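Local structure of putative xanthine dehydrogenase YAGS fad-binding subunit (Escherichia coli, 5G5G) at residues E367-A372 and V377-L382; W429-G434 and R603-L608; G518-C523 and S682-A687. The protein binds the molybdenum pterin cytosine dinucleotide cofactor of a periplasmic aldehyde oxidase and probably oxidises aldehydes to carboxylic acids at its molybdenum centre. All coordinates share one frame; numbering follows the deposited sequence.

Interaction 1 of 3, residues E367-A372 and V377-L382; sequences ELAEKA and VEFRIL
Phe-379 bridges two consecutive helices, 354-372 and 376-382, and meets Leu-368 and Ala-369 with different parts of its ring. The two helices, joined by a short loop, belong to a molybdopterin cofactor-binding domain of the aldehyde oxidase and xanthine dehydrogenase family. The closeness of the backbones is the first evidence for tight packing: the CA atoms of Ala-369 and Phe-379 are 6.0 Å apart, a spacing compatible with the small methyl group on one side.

Phe-379 has the largest share of the buried surface. Its CG stands opposite its own backbone N (chi1 -173°), which carries the ring across to the preceding helix. At the root of the ring the methyl of Ala-369 makes an off-centre CH-pi contact: CB lies 4.2 Å from the ring centroid and 30° off the normal. The same CB is 3.7 Å from Phe-379 CG, so the methyl is displaced toward the attached end of the ring. Ala-369 CA lies over one face, near the rim.

The far end of the ring is met by Leu-368, one residue earlier on the helix. Its CD2 approaches Phe-379 CZ obliquely at 3.6 Å, and the two side chains cross at about a right angle. Two successive residues thus grip the ring at its two ends. No hydrogen bond links the segments; the join between them is apolar and buried.

Arg-380 NE forms a salt bridge with Glu-362, farther back on helix 354-372, a polar tie between the same two helices; Glu-367 pairs with Arg-715. Val-377 packs on Leu-405 of helix 401-412. Within the apolar contact, the branch point of the leucine adds to the contact of its methyl, Leu-368 CG lying 3.8 Å from Phe-379 CZ.

Interaction 2 of 3, residues W429-G434 and R603-L608; sequences WLVGHG and RVRRML
Arg-605 reaches Val-431 because its CG lies opposite the carbonyl carbon and its chain then bends at the CG-CD bond (chi3 65°), which turns the guanidinium flat against the valine. Arg-606 starts differently, with CG opposite the backbone N, and a similar bend brings NH2 toward His-433. The setting is a mixed beta-sheet in which strands 429-441 and 602-612 are not neighbours: strand 584-596 runs between them, antiparallel to both. The axes of the two short segments are accordingly 8.9 Å apart at closest approach and inclined by 43°, and side chains alone make the contact, across one face of the central strand.

Arg-605 and Arg-606 both face Glu-592 of that strand, forming a classic beta bulge. This explains why two successive arginines can point to the same face. Val-431 CG2 lies over the centre of the Arg-605 guanidinium, 3.8 Å from CZ, while CG1 is 4.1 Å from NE.

His-433 NE2 and Arg-606 NH2 are 4.1 Å apart, edge near edge, with the ring and guanidinium planes 68° apart. Their proximity is consistent with a shared partner: both bond to Glu-592 OE1, while OE2 takes the salt bridge from Arg-605 NE. The carboxylate is thus gripped by three side chains, an arrangement likely to stabilise its negative charge. Arg-605 NH1 also pairs with Asp-426, and the guanidinium of Arg-606 makes a cation-pi contact with Phe-412.

At the other end of the contact, Arg-603 forms a salt bridge with Glu-601 and hydrogen bonds to the backbone of another protein chain, its side chain about 12 Å from a bound FAD. Its aliphatic part meets the six-membered ring of the indole obliquely: Arg-603 CG is 3.7 Å from Trp-429 CH2 and 3.8 Å from CZ3.

Interaction 3 of 3, residues G518-C523 and S682-A687; sequences GVYAAC and SSPMKA
The loop 682-687 belongs to the wall of the cofactor pocket, where Ala-687 touches the pterin cytosine dinucleotide, and Tyr-520 of helix 511-534 packs against it through Pro-684 and Met-685. The loop is shaped by a type I beta turn from Ser-683 to Lys-686, reinforced by an ST motif.

The main contact is a CH-pi interaction over the face of the tyrosine ring. Pro-684 CB sits 3.6 Å from the Tyr-520 centroid and only 11° off the ring normal, so it stands almost above the centre. Pro-684 CG follows at 4.0 Å from Tyr-520 CD1. The ring is brought against the proline by its first torsion, CG lying opposite the backbone N (chi1 179°). Met-685 adds a looser apolar contact, SD being 4.3 Å from Tyr-520 CB. Replacing the tyrosine with an alanine here would probably open a gap beside Pro-684 and deprive the turn of the flat surface that supports it.

Inside the loop, polar groups hold the turn. Lys-686 N donates to Ser-683 O at 3.1 Å, closing the turn, and also to Ser-683 OG at 3.3 Å, the bond that defines the ST motif. Ser-683 OG is further bonded to Asn-513, near the start of the same helix, a second tie between helix and loop. Lys-686 NZ forms a salt bridge with Asp-13. The two ends of the loop are drawn together by a short bond, in which Ser-682 OG donates to Ala-687 O at 2.6 Å.

How the interactions relate
Interaction 1 comes first along the chain and is complete before the others begin. Interactions 2 and 3 interleave: 429-434, 518-523, 603-608, then 682-687, so the chain crosses between their two sites three times. Interactions 1 and 2, on the same side of the chain's centre, have centres 20 Å apart and nearest atoms about 7 Å apart; Val-435 of strand 429-441 packs on Val-377 and Arg-380 of segment 377-382, beside interaction 1. Interaction 3 is remote, its centre 39 Å and 40 Å from those of interactions 1 and 2. Interaction 2 reaches another protein chain through Arg-603, whereas interaction 3 alone touches the pterin cofactor, so chain interface and cofactor wall involve separate contacts.

Interaction 1 of 3, residues E367-A372 and V377-L382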
ATOM      1  N   GLU C 367       4.450 -22.779 -19.466  1.00 14.63           N
ATOM      2  CA  GLU C 367       5.166 -22.917 -20.761  1.00 15.32           C
ATOM      3  C   GLU C 367       5.459 -24.368 -21.127  1.00 15.67           C
ATOM      4  O   GLU C 367       5.275 -24.772 -22.278  1.00 16.10           O
ATOM      5  CB  GLU C 367       6.459 -22.100 -20.807  1.00 15.88           C
ATOM      6  CG  GLU C 367       6.237 -20.581 -20.610  1.00 15.83           C
ATOM      7  CD  GLU C 367       7.456 -19.741 -20.930  1.00 16.32           C
ATOM      8  OE1 GLU C 367       7.963 -19.944 -22.047  1.00 17.42           O
ATOM      9  OE2 GLU C 367       7.868 -18.920 -20.079  1.00 15.36           O
ATOM     10  N   LEU C 368       5.913 -25.150 -20.131  1.00 15.09           N
ATOM     11  CA  LEU C 368       6.226 -26.533 -20.388  1.00 15.05           C
ATOM     12  C   LEU C 368       4.981 -27.351 -20.700  1.00 15.08           C
ATOM     13  O   LEU C 368       4.991 -28.144 -21.617  1.00 15.21           O
ATOM     14  CB  LEU C 368       7.034 -27.131 -19.236  1.00 14.92           C
ATOM     15  CG  LEU C 368       7.538 -28.558 -19.437  1.00 15.11           C
ATOM     16  CD1 LEU C 368       8.433 -28.763 -20.664  1.00 15.92           C
ATOM     17  CD2 LEU C 368       8.255 -28.993 -18.164  1.00 14.96           C
ATOM     18  N   ALA C 369       3.888 -27.105 -19.969  1.00 15.00           N
ATOM     19  CA  ALA C 369       2.628 -27.813 -20.200  1.00 15.14           C
ATOM     20  C   ALA C 369       2.119 -27.533 -21.638  1.00 15.87           C
ATOM     21  O   ALA C 369       1.704 -28.438 -22.356  1.00 16.00           O
ATOM     22  CB  ALA C 369       1.587 -27.404 -19.156  1.00 14.53           C
ATOM     23  N   GLU C 370       2.230 -26.287 -22.056  1.00 16.38           N
ATOM     24  CA  GLU C 370       1.806 -25.872 -23.379  1.00 18.02           C
ATOM     25  C   GLU C 370       2.625 -26.588 -24.437  1.00 18.53           C
ATOM     26  O   GLU C 370       2.093 -27.133 -25.373  1.00 18.20           O
ATOM     27  CB  GLU C 370       1.950 -24.344 -23.518  1.00 19.03           C
ATOM     28  CG  GLU C 370       1.646 -23.836 -24.908  1.00 20.21           C
ATOM     29  CD  GLU C 370       1.715 -22.338 -25.024  1.00 21.19           C
ATOM     30  OE1 GLU C 370       2.597 -21.733 -24.403  1.00 21.80           O
ATOM     31  OE2 GLU C 370       0.869 -21.768 -25.751  1.00 21.83           O
ATOM     32  N   LYS C 371       3.934 -26.630 -24.251  1.00 18.65           N
ATOM     33  CA  LYS C 371       4.822 -27.302 -25.181  1.00 19.77           C
ATOM     34  C   LYS C 371       4.542 -28.797 -25.271  1.00 19.27           C
ATOM     35  O   LYS C 371       4.571 -29.367 -26.380  1.00 19.69           O
ATOM     36  CB  LYS C 371       6.271 -27.063 -24.775  1.00 21.93           C
ATOM     37  CG  LYS C 371       7.300 -27.153 -25.870  1.00 25.50           C
ATOM     38  CD  LYS C 371       8.362 -26.117 -25.496  1.00 27.23           C
ATOM     39  CE  LYS C 371       9.637 -26.377 -26.209  1.00 28.96           C
ATOM     40  NZ  LYS C 371      10.578 -25.281 -25.817  1.00 28.22           N
ATOM     41  N   ALA C 372       4.241 -29.419 -24.132  1.00 18.13           N
ATOM     42  CA  ALA C 372       3.892 -30.835 -24.063  1.00 18.26           C
ATOM     43  C   ALA C 372       2.497 -31.144 -24.580  1.00 18.16           C
ATOM     44  O   ALA C 372       2.164 -32.343 -24.780  1.00 18.93           O
ATOM     45  CB  ALA C 372       4.018 -31.324 -22.650  1.00 17.88           C
ATOM     46  N   VAL C 377      -3.480 -27.730 -15.512  1.00 15.95           N
ATOM     47  CA  VAL C 377      -3.934 -28.341 -14.235  1.00 16.02           C
ATOM     48  C   VAL C 377      -3.531 -29.793 -14.243  1.00 16.69           C
ATOM     49  O   VAL C 377      -2.911 -30.255 -13.310  1.00 16.08           O
ATOM     50  CB  VAL C 377      -5.450 -28.205 -14.025  1.00 15.81           C
ATOM     51  CG1 VAL C 377      -5.908 -29.021 -12.818  1.00 16.14           C
ATOM     52  CG2 VAL C 377      -5.862 -26.747 -13.913  1.00 15.59           C
ATOM     53  N   GLU C 378      -3.866 -30.526 -15.309  1.00 17.93           N
ATOM     54  CA  GLU C 378      -3.487 -31.935 -15.409  1.00 19.18           C
ATOM     55  C   GLU C 378      -1.976 -32.153 -15.342  1.00 17.32           C
ATOM     56  O   GLU C 378      -1.512 -33.146 -14.797  1.00 16.07           O
ATOM     57  CB  GLU C 378      -4.019 -32.555 -16.705  1.00 22.84           C
ATOM     58  CG  GLU C 378      -5.546 -32.752 -16.693  1.00 27.67           C
ATOM     59  CD  GLU C 378      -6.059 -33.653 -15.545  1.00 30.63           C
ATOM     60  OE1 GLU C 378      -5.363 -34.580 -15.042  1.00 33.86           O
ATOM     61  OE2 GLU C 378      -7.201 -33.417 -15.129  1.00 37.50           O
ATOM     62  N   PHE C 379      -1.219 -31.200 -15.906  1.00 16.31           N
ATOM     63  CA  PHE C 379       0.223 -31.297 -15.894  1.00 15.71           C
ATOM     64  C   PHE C 379       0.787 -31.283 -14.488  1.00 14.74           C
ATOM     65  O   PHE C 379       1.685 -32.020 -14.192  1.00 14.41           O
ATOM     66  CB  PHE C 379       0.857 -30.156 -16.727  1.00 16.10           C
ATOM     67  CG  PHE C 379       2.338 -30.293 -16.906  1.00 16.25           C
ATOM     68  CD1 PHE C 379       2.854 -31.195 -17.824  1.00 17.32           C
ATOM     69  CD2 PHE C 379       3.211 -29.507 -16.177  1.00 16.37           C
ATOM     70  CE1 PHE C 379       4.219 -31.330 -18.011  1.00 17.20           C
ATOM     71  CE2 PHE C 379       4.584 -29.605 -16.392  1.00 16.64           C
ATOM     72  CZ  PHE C 379       5.091 -30.512 -17.295  1.00 16.76           C
ATOM     73  N   ARG C 380       0.275 -30.403 -13.641  1.00 14.27           N
ATOM     74  CA  ARG C 380       0.672 -30.340 -12.221  1.00 14.08           C
ATOM     75  C   ARG C 380       0.229 -31.579 -11.477  1.00 14.37           C
ATOM     76  O   ARG C 380       0.995 -32.124 -10.691  1.00 14.32           O
ATOM     77  CB  ARG C 380       0.147 -29.070 -11.566  1.00 13.44           C
ATOM     78  CG  ARG C 380       0.775 -27.810 -12.112  1.00 13.46           C
ATOM     79  CD  ARG C 380       0.191 -26.583 -11.401  1.00 13.30           C
ATOM     80  NE  ARG C 380       0.922 -25.364 -11.770  1.00 13.58           N
ATOM     81  CZ  ARG C 380       0.758 -24.715 -12.923  1.00 14.68           C
ATOM     82  NH1 ARG C 380      -0.131 -25.124 -13.818  1.00 15.47           N
ATOM     83  NH2 ARG C 380       1.474 -23.607 -13.174  1.00 15.00           N
ATOM     84  N   ILE C 381      -0.956 -32.103 -11.769  1.00 15.16           N
ATOM     85  CA  ILE C 381      -1.433 -33.304 -11.092  1.00 15.54           C
ATOM     86  C   ILE C 381      -0.505 -34.470 -11.438  1.00 16.53           C
ATOM     87  O   ILE C 381      -0.115 -35.240 -10.543  1.00 16.71           O
ATOM     88  CB  ILE C 381      -2.919 -33.584 -11.429  1.00 15.94           C
ATOM     89  CG1 ILE C 381      -3.793 -32.504 -10.761  1.00 15.66           C
ATOM     90  CG2 ILE C 381      -3.356 -34.973 -10.926  1.00 16.14           C
ATOM     91  CD1 ILE C 381      -5.234 -32.466 -11.282  1.00 16.33           C
ATOM     92  N   LEU C 382      -0.200 -34.642 -12.739  1.00 16.76           N
ATOM     93  CA  LEU C 382       0.704 -35.677 -13.185  1.00 18.48           C
ATOM     94  C   LEU C 382       2.051 -35.669 -12.468  1.00 17.47           C
ATOM     95  O   LEU C 382       2.662 -36.721 -12.344  1.00 17.08           O
ATOM     96  CB  LEU C 382       0.958 -35.501 -14.669  1.00 20.19           C
ATOM     97  CG  LEU C 382       1.624 -36.552 -15.476  1.00 24.72           C
ATOM     98  CD1 LEU C 382       0.615 -37.698 -15.649  1.00 25.69           C
ATOM     99  CD2 LEU C 382       2.044 -35.981 -16.839  1.00 26.11           C
TER

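Interaction 2 of 3, residues W429-G434 and R603-L608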
ATOM      1  N   TRP C 429     -12.537  -6.030 -24.725  1.00 22.27           N
ATOM      2  CA  TRP C 429     -11.617  -6.741 -23.823  1.00 21.46           C
ATOM      3  C   TRP C 429     -11.309  -8.153 -24.356  1.00 21.92           C
ATOM      4  O   TRP C 429     -12.240  -8.883 -24.749  1.00 22.82           O
ATOM      5  CB  TRP C 429     -12.228  -6.871 -22.434  1.00 21.57           C
ATOM      6  CG  TRP C 429     -12.458  -5.530 -21.832  1.00 22.32           C
ATOM      7  CD1 TRP C 429     -13.590  -4.729 -21.965  1.00 24.03           C
ATOM      8  CD2 TRP C 429     -11.519  -4.777 -21.081  1.00 21.73           C
ATOM      9  NE1 TRP C 429     -13.409  -3.542 -21.290  1.00 23.15           N
ATOM     10  CE2 TRP C 429     -12.147  -3.539 -20.743  1.00 22.37           C
ATOM     11  CE3 TRP C 429     -10.219  -5.027 -20.638  1.00 20.26           C
ATOM     12  CZ2 TRP C 429     -11.490  -2.539 -20.010  1.00 22.30           C
ATOM     13  CZ3 TRP C 429      -9.573  -4.047 -19.918  1.00 20.58           C
ATOM     14  CH2 TRP C 429     -10.211  -2.820 -19.588  1.00 21.87           C
ATOM     15  N   LEU C 430     -10.019  -8.505 -24.400  1.00 20.68           N
ATOM     16  CA  LEU C 430      -9.579  -9.899 -24.579  1.00 20.04           C
ATOM     17  C   LEU C 430      -9.642 -10.557 -23.219  1.00 18.55           C
ATOM     18  O   LEU C 430      -9.104 -10.017 -22.238  1.00 17.85           O
ATOM     19  CB  LEU C 430      -8.155  -9.972 -25.114  1.00 21.03           C
ATOM     20  CG  LEU C 430      -7.960  -9.462 -26.535  1.00 22.69           C
ATOM     21  CD1 LEU C 430      -6.547  -8.920 -26.774  1.00 23.22           C
ATOM     22  CD2 LEU C 430      -8.298 -10.565 -27.521  1.00 24.04           C
ATOM     23  N   VAL C 431     -10.332 -11.689 -23.137  1.00 17.95           N
ATOM     24  CA  VAL C 431     -10.481 -12.425 -21.879  1.00 17.27           C
ATOM     25  C   VAL C 431      -9.607 -13.656 -21.854  1.00 16.49           C
ATOM     26  O   VAL C 431      -9.491 -14.393 -22.868  1.00 16.67           O
ATOM     27  CB  VAL C 431     -11.927 -12.854 -21.688  1.00 18.24           C
ATOM     28  CG1 VAL C 431     -12.086 -13.621 -20.406  1.00 18.21           C
ATOM     29  CG2 VAL C 431     -12.827 -11.598 -21.686  1.00 19.13           C
ATOM     30  N   GLY C 432      -8.992 -13.887 -20.710  1.00 15.63           N
ATOM     31  CA  GLY C 432      -8.143 -15.048 -20.509  1.00 15.55           C
ATOM     32  C   GLY C 432      -8.297 -15.644 -19.135  1.00 15.03           C
ATOM     33  O   GLY C 432      -8.674 -14.953 -18.179  1.00 14.79           O
ATOM     34  N   HIS C 433      -7.979 -16.946 -19.053  1.00 14.93           N
ATOM     35  CA  HIS C 433      -8.024 -17.742 -17.861  1.00 14.75           C
ATOM     36  C   HIS C 433      -6.655 -18.337 -17.609  1.00 14.56           C
ATOM     37  O   HIS C 433      -6.003 -18.796 -18.557  1.00 14.63           O
ATOM     38  CB  HIS C 433      -9.077 -18.859 -18.000  1.00 15.79           C
ATOM     39  CG  HIS C 433     -10.444 -18.348 -18.301  1.00 17.01           C
ATOM     40  ND1 HIS C 433     -10.910 -18.182 -19.589  1.00 18.40           N
ATOM     41  CD2 HIS C 433     -11.412 -17.857 -17.483  1.00 18.26           C
ATOM     42  CE1 HIS C 433     -12.138 -17.696 -19.555  1.00 19.25           C
ATOM     43  NE2 HIS C 433     -12.444 -17.437 -18.290  1.00 19.33           N
ATOM     44  N   GLY C 434      -6.198 -18.261 -16.367  1.00 13.39           N
ATOM     45  CA  GLY C 434      -4.893 -18.786 -15.945  1.00 13.41           C
ATOM     46  C   GLY C 434      -4.960 -19.498 -14.620  1.00 13.22           C
ATOM     47  O   GLY C 434      -5.838 -19.228 -13.787  1.00 12.60           O
ATOM     48  N   ARG C 603      -7.009  -5.797 -16.427  1.00 14.11           N
ATOM     49  CA  ARG C 603      -8.006  -5.650 -15.354  1.00 14.57           C
ATOM     50  C   ARG C 603      -8.442  -7.077 -14.975  1.00 14.76           C
ATOM     51  O   ARG C 603      -8.813  -7.902 -15.844  1.00 15.19           O
ATOM     52  CB  ARG C 603      -9.212  -4.804 -15.814  1.00 15.57           C
ATOM     53  CG  ARG C 603      -8.853  -3.371 -16.198  1.00 16.03           C
ATOM     54  CD  ARG C 603      -8.544  -2.470 -15.025  1.00 16.20           C
ATOM     55  NE  ARG C 603      -8.203  -1.146 -15.524  1.00 16.86           N
ATOM     56  CZ  ARG C 603      -6.973  -0.632 -15.656  1.00 17.68           C
ATOM     57  NH1 ARG C 603      -5.881  -1.287 -15.288  1.00 18.23           N
ATOM     58  NH2 ARG C 603      -6.831   0.604 -16.123  1.00 17.95           N
ATOM     59  N   VAL C 604      -8.358  -7.374 -13.702  1.00 13.81           N
ATOM     60  CA  VAL C 604      -8.747  -8.687 -13.242  1.00 14.24           C
ATOM     61  C   VAL C 604     -10.250  -8.782 -13.110  1.00 15.03           C
ATOM     62  O   VAL C 604     -10.879  -7.923 -12.500  1.00 14.86           O
ATOM     63  CB  VAL C 604      -8.070  -9.041 -11.928  1.00 13.33           C
ATOM     64  CG1 VAL C 604      -8.345 -10.505 -11.516  1.00 13.22           C
ATOM     65  CG2 VAL C 604      -6.567  -8.814 -12.065  1.00 12.93           C
ATOM     66  N   ARG C 605     -10.821  -9.866 -13.627  1.00 15.27           N
ATOM     67  CA  ARG C 605     -12.257 -10.087 -13.643  1.00 16.52           C
ATOM     68  C   ARG C 605     -12.819 -11.005 -12.577  1.00 16.69           C
ATOM     69  O   ARG C 605     -13.936 -10.759 -12.120  1.00 17.03           O
ATOM     70  CB  ARG C 605     -12.695 -10.595 -14.994  1.00 17.58           C
ATOM     71  CG  ARG C 605     -12.521  -9.518 -16.066  1.00 19.06           C
ATOM     72  CD  ARG C 605     -12.429 -10.102 -17.461  1.00 20.06           C
ATOM     73  NE  ARG C 605     -13.675 -10.756 -17.887  1.00 21.03           N
ATOM     74  CZ  ARG C 605     -14.637 -10.196 -18.630  1.00 22.37           C
ATOM     75  NH1 ARG C 605     -14.537  -8.961 -19.057  1.00 22.87           N
ATOM     76  NH2 ARG C 605     -15.689 -10.920 -18.979  1.00 23.50           N
ATOM     77  N   ARG C 606     -12.057 -12.026 -12.171  1.00 16.22           N
ATOM     78  CA  ARG C 606     -12.483 -12.999 -11.199  1.00 16.46           C
ATOM     79  C   ARG C 606     -11.239 -13.697 -10.672  1.00 15.70           C
ATOM     80  O   ARG C 606     -10.321 -13.995 -11.456  1.00 14.33           O
ATOM     81  CB  ARG C 606     -13.398 -13.989 -11.907  1.00 18.95           C
ATOM     82  CG  ARG C 606     -14.107 -14.957 -11.018  1.00 21.22           C
ATOM     83  CD  ARG C 606     -15.238 -15.611 -11.832  1.00 22.05           C
ATOM     84  NE  ARG C 606     -14.886 -16.080 -13.190  1.00 22.08           N
ATOM     85  CZ  ARG C 606     -14.800 -17.365 -13.577  1.00 21.49           C
ATOM     86  NH1 ARG C 606     -14.986 -18.357 -12.734  1.00 21.15           N
ATOM     87  NH2 ARG C 606     -14.535 -17.681 -14.824  1.00 21.86           N
ATOM     88  N   MET C 607     -11.206 -13.926  -9.351  1.00 14.93           N
ATOM     89  CA  MET C 607     -10.141 -14.728  -8.730  1.00 14.32           C
ATOM     90  C   MET C 607     -10.712 -15.751  -7.777  1.00 14.03           C
ATOM     91  O   MET C 607     -11.632 -15.436  -7.028  1.00 13.06           O
ATOM     92  CB  MET C 607      -9.157 -13.819  -7.981  1.00 14.12           C
ATOM     93  CG  MET C 607      -8.580 -12.708  -8.819  1.00 14.09           C
ATOM     94  SD  MET C 607      -7.512 -11.651  -7.798  1.00 13.86           S
ATOM     95  CE  MET C 607      -6.113 -12.707  -7.567  1.00 13.95           C
ATOM     96  N   LEU C 608     -10.148 -16.964  -7.838  1.00 13.64           N
ATOM     97  CA  LEU C 608     -10.461 -18.041  -6.910  1.00 13.56           C
ATOM     98  C   LEU C 608      -9.157 -18.561  -6.320  1.00 13.20           C
ATOM     99  O   LEU C 608      -8.207 -18.811  -7.051  1.00 12.69           O
ATOM    100  CB  LEU C 608     -11.215 -19.182  -7.572  1.00 14.29           C
ATOM    101  CG  LEU C 608     -11.432 -20.449  -6.732  1.00 15.37           C
ATOM    102  CD1 LEU C 608     -12.331 -20.182  -5.538  1.00 15.79           C
ATOM    103  CD2 LEU C 608     -12.006 -21.568  -7.593  1.00 15.27           C
TER

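Interaction 3 of 3, residues G518-C523 and S682-A687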
ATOM      1  N   GLY C 518       0.462 -22.492  22.234  1.00 13.18           N
ATOM      2  CA  GLY C 518       0.934 -22.161  23.586  1.00 13.63           C
ATOM      3  C   GLY C 518      -0.250 -21.905  24.512  1.00 13.84           C
ATOM      4  O   GLY C 518      -0.210 -22.242  25.678  1.00 14.43           O
ATOM      5  N   VAL C 519      -1.319 -21.309  23.986  1.00 13.61           N
ATOM      6  CA  VAL C 519      -2.546 -21.152  24.782  1.00 14.37           C
ATOM      7  C   VAL C 519      -3.131 -22.527  25.115  1.00 14.61           C
ATOM      8  O   VAL C 519      -3.487 -22.799  26.283  1.00 15.19           O
ATOM      9  CB  VAL C 519      -3.584 -20.205  24.066  1.00 13.72           C
ATOM     10  CG1 VAL C 519      -4.957 -20.260  24.757  1.00 14.38           C
ATOM     11  CG2 VAL C 519      -3.046 -18.811  23.998  1.00 13.81           C
ATOM     12  N   TYR C 520      -3.111 -23.441  24.151  1.00 14.67           N
ATOM     13  CA  TYR C 520      -3.478 -24.833  24.402  1.00 15.25           C
ATOM     14  C   TYR C 520      -2.709 -25.409  25.599  1.00 15.86           C
ATOM     15  O   TYR C 520      -3.295 -25.999  26.525  1.00 15.83           O
ATOM     16  CB  TYR C 520      -3.255 -25.691  23.143  1.00 15.30           C
ATOM     17  CG  TYR C 520      -3.576 -27.148  23.319  1.00 16.30           C
ATOM     18  CD1 TYR C 520      -2.657 -28.038  23.898  1.00 16.98           C
ATOM     19  CD2 TYR C 520      -4.840 -27.639  22.975  1.00 16.72           C
ATOM     20  CE1 TYR C 520      -2.963 -29.369  24.092  1.00 18.01           C
ATOM     21  CE2 TYR C 520      -5.151 -28.977  23.150  1.00 17.61           C
ATOM     22  CZ  TYR C 520      -4.213 -29.838  23.718  1.00 18.38           C
ATOM     23  OH  TYR C 520      -4.541 -31.164  23.903  1.00 20.19           O
ATOM     24  N   ALA C 521      -1.395 -25.210  25.593  1.00 15.65           N
ATOM     25  CA  ALA C 521      -0.543 -25.752  26.644  1.00 16.01           C
ATOM     26  C   ALA C 521      -0.907 -25.150  27.983  1.00 16.43           C
ATOM     27  O   ALA C 521      -1.062 -25.883  28.961  1.00 16.82           O
ATOM     28  CB  ALA C 521       0.903 -25.503  26.302  1.00 16.15           C
ATOM     29  N   ALA C 522      -1.096 -23.829  28.013  1.00 15.94           N
ATOM     30  CA  ALA C 522      -1.471 -23.131  29.259  1.00 16.88           C
ATOM     31  C   ALA C 522      -2.867 -23.593  29.752  1.00 17.49           C
ATOM     32  O   ALA C 522      -3.053 -23.873  30.934  1.00 18.02           O
ATOM     33  CB  ALA C 522      -1.389 -21.628  29.117  1.00 16.71           C
ATOM     34  N   CYS C 523      -3.801 -23.749  28.818  1.00 17.65           N
ATOM     35  CA  CYS C 523      -5.130 -24.173  29.172  1.00 18.54           C
ATOM     36  C   CYS C 523      -5.159 -25.615  29.682  1.00 19.25           C
ATOM     37  O   CYS C 523      -5.986 -25.919  30.528  1.00 19.48           O
ATOM     38  CB  CYS C 523      -6.126 -23.980  28.030  1.00 18.38           C
ATOM     39  SG  CYS C 523      -6.489 -22.271  27.660  1.00 18.42           S
ATOM     40  N   SER C 682       1.408 -31.364  12.745  1.00 14.37           N
ATOM     41  CA  SER C 682       1.771 -29.964  12.986  1.00 13.84           C
ATOM     42  C   SER C 682       1.834 -29.542  14.470  1.00 13.73           C
ATOM     43  O   SER C 682       2.817 -28.913  14.893  1.00 13.57           O
ATOM     44  CB  SER C 682       0.812 -29.020  12.227  1.00 13.34           C
ATOM     45  OG  SER C 682       1.116 -27.609  12.463  1.00 12.97           O
ATOM     46  N   SER C 683       0.776 -29.812  15.217  1.00 13.58           N
ATOM     47  CA  SER C 683       0.623 -29.294  16.575  1.00 13.64           C
ATOM     48  C   SER C 683      -0.636 -29.824  17.186  1.00 13.72           C
ATOM     49  O   SER C 683      -1.415 -30.451  16.493  1.00 14.16           O
ATOM     50  CB  SER C 683       0.544 -27.769  16.567  1.00 13.33           C
ATOM     51  OG  SER C 683      -0.750 -27.342  16.066  1.00 13.66           O
ATOM     52  N   PRO C 684      -0.896 -29.498  18.479  1.00 14.21           N
ATOM     53  CA  PRO C 684      -2.184 -29.925  19.081  1.00 14.96           C
ATOM     54  C   PRO C 684      -3.420 -29.228  18.444  1.00 14.16           C
ATOM     55  O   PRO C 684      -4.518 -29.719  18.554  1.00 14.25           O
ATOM     56  CB  PRO C 684      -2.068 -29.526  20.560  1.00 15.39           C
ATOM     57  CG  PRO C 684      -0.578 -29.408  20.782  1.00 15.70           C
ATOM     58  CD  PRO C 684       0.018 -28.916  19.479  1.00 14.71           C
ATOM     59  N   MET C 685      -3.200 -28.085  17.826  1.00 13.72           N
ATOM     60  CA  MET C 685      -4.253 -27.375  17.115  1.00 13.66           C
ATOM     61  C   MET C 685      -4.586 -27.989  15.754  1.00 14.02           C
ATOM     62  O   MET C 685      -5.662 -27.785  15.213  1.00 13.82           O
ATOM     63  CB  MET C 685      -3.868 -25.881  16.928  1.00 13.39           C
ATOM     64  CG  MET C 685      -3.684 -25.131  18.223  1.00 13.62           C
ATOM     65  SD  MET C 685      -5.099 -25.070  19.329  1.00 14.50           S
ATOM     66  CE  MET C 685      -6.225 -24.103  18.349  1.00 13.17           C
ATOM     67  N   LYS C 686      -3.605 -28.669  15.179  1.00 13.93           N
ATOM     68  CA  LYS C 686      -3.693 -29.300  13.855  1.00 14.26           C
ATOM     69  C   LYS C 686      -3.813 -28.295  12.698  1.00 13.48           C
ATOM     70  O   LYS C 686      -4.244 -28.631  11.604  1.00 12.55           O
ATOM     71  CB  LYS C 686      -4.815 -30.357  13.863  1.00 14.74           C
ATOM     72  CG  LYS C 686      -4.716 -31.280  15.066  1.00 15.51           C
ATOM     73  CD  LYS C 686      -5.805 -32.359  15.049  1.00 16.94           C
ATOM     74  CE  LYS C 686      -5.671 -33.289  16.246  1.00 17.86           C
ATOM     75  NZ  LYS C 686      -6.918 -34.034  16.529  1.00 18.89           N
ATOM     76  N   ALA C 687      -3.358 -27.066  12.981  1.00 13.33           N
ATOM     77  CA  ALA C 687      -3.415 -25.962  12.100  1.00 12.77           C
ATOM     78  C   ALA C 687      -2.067 -25.775  11.431  1.00 12.41           C
ATOM     79  O   ALA C 687      -1.018 -26.147  11.988  1.00 12.44           O
ATOM     80  CB  ALA C 687      -3.754 -24.694  12.855  1.00 12.58           C
TER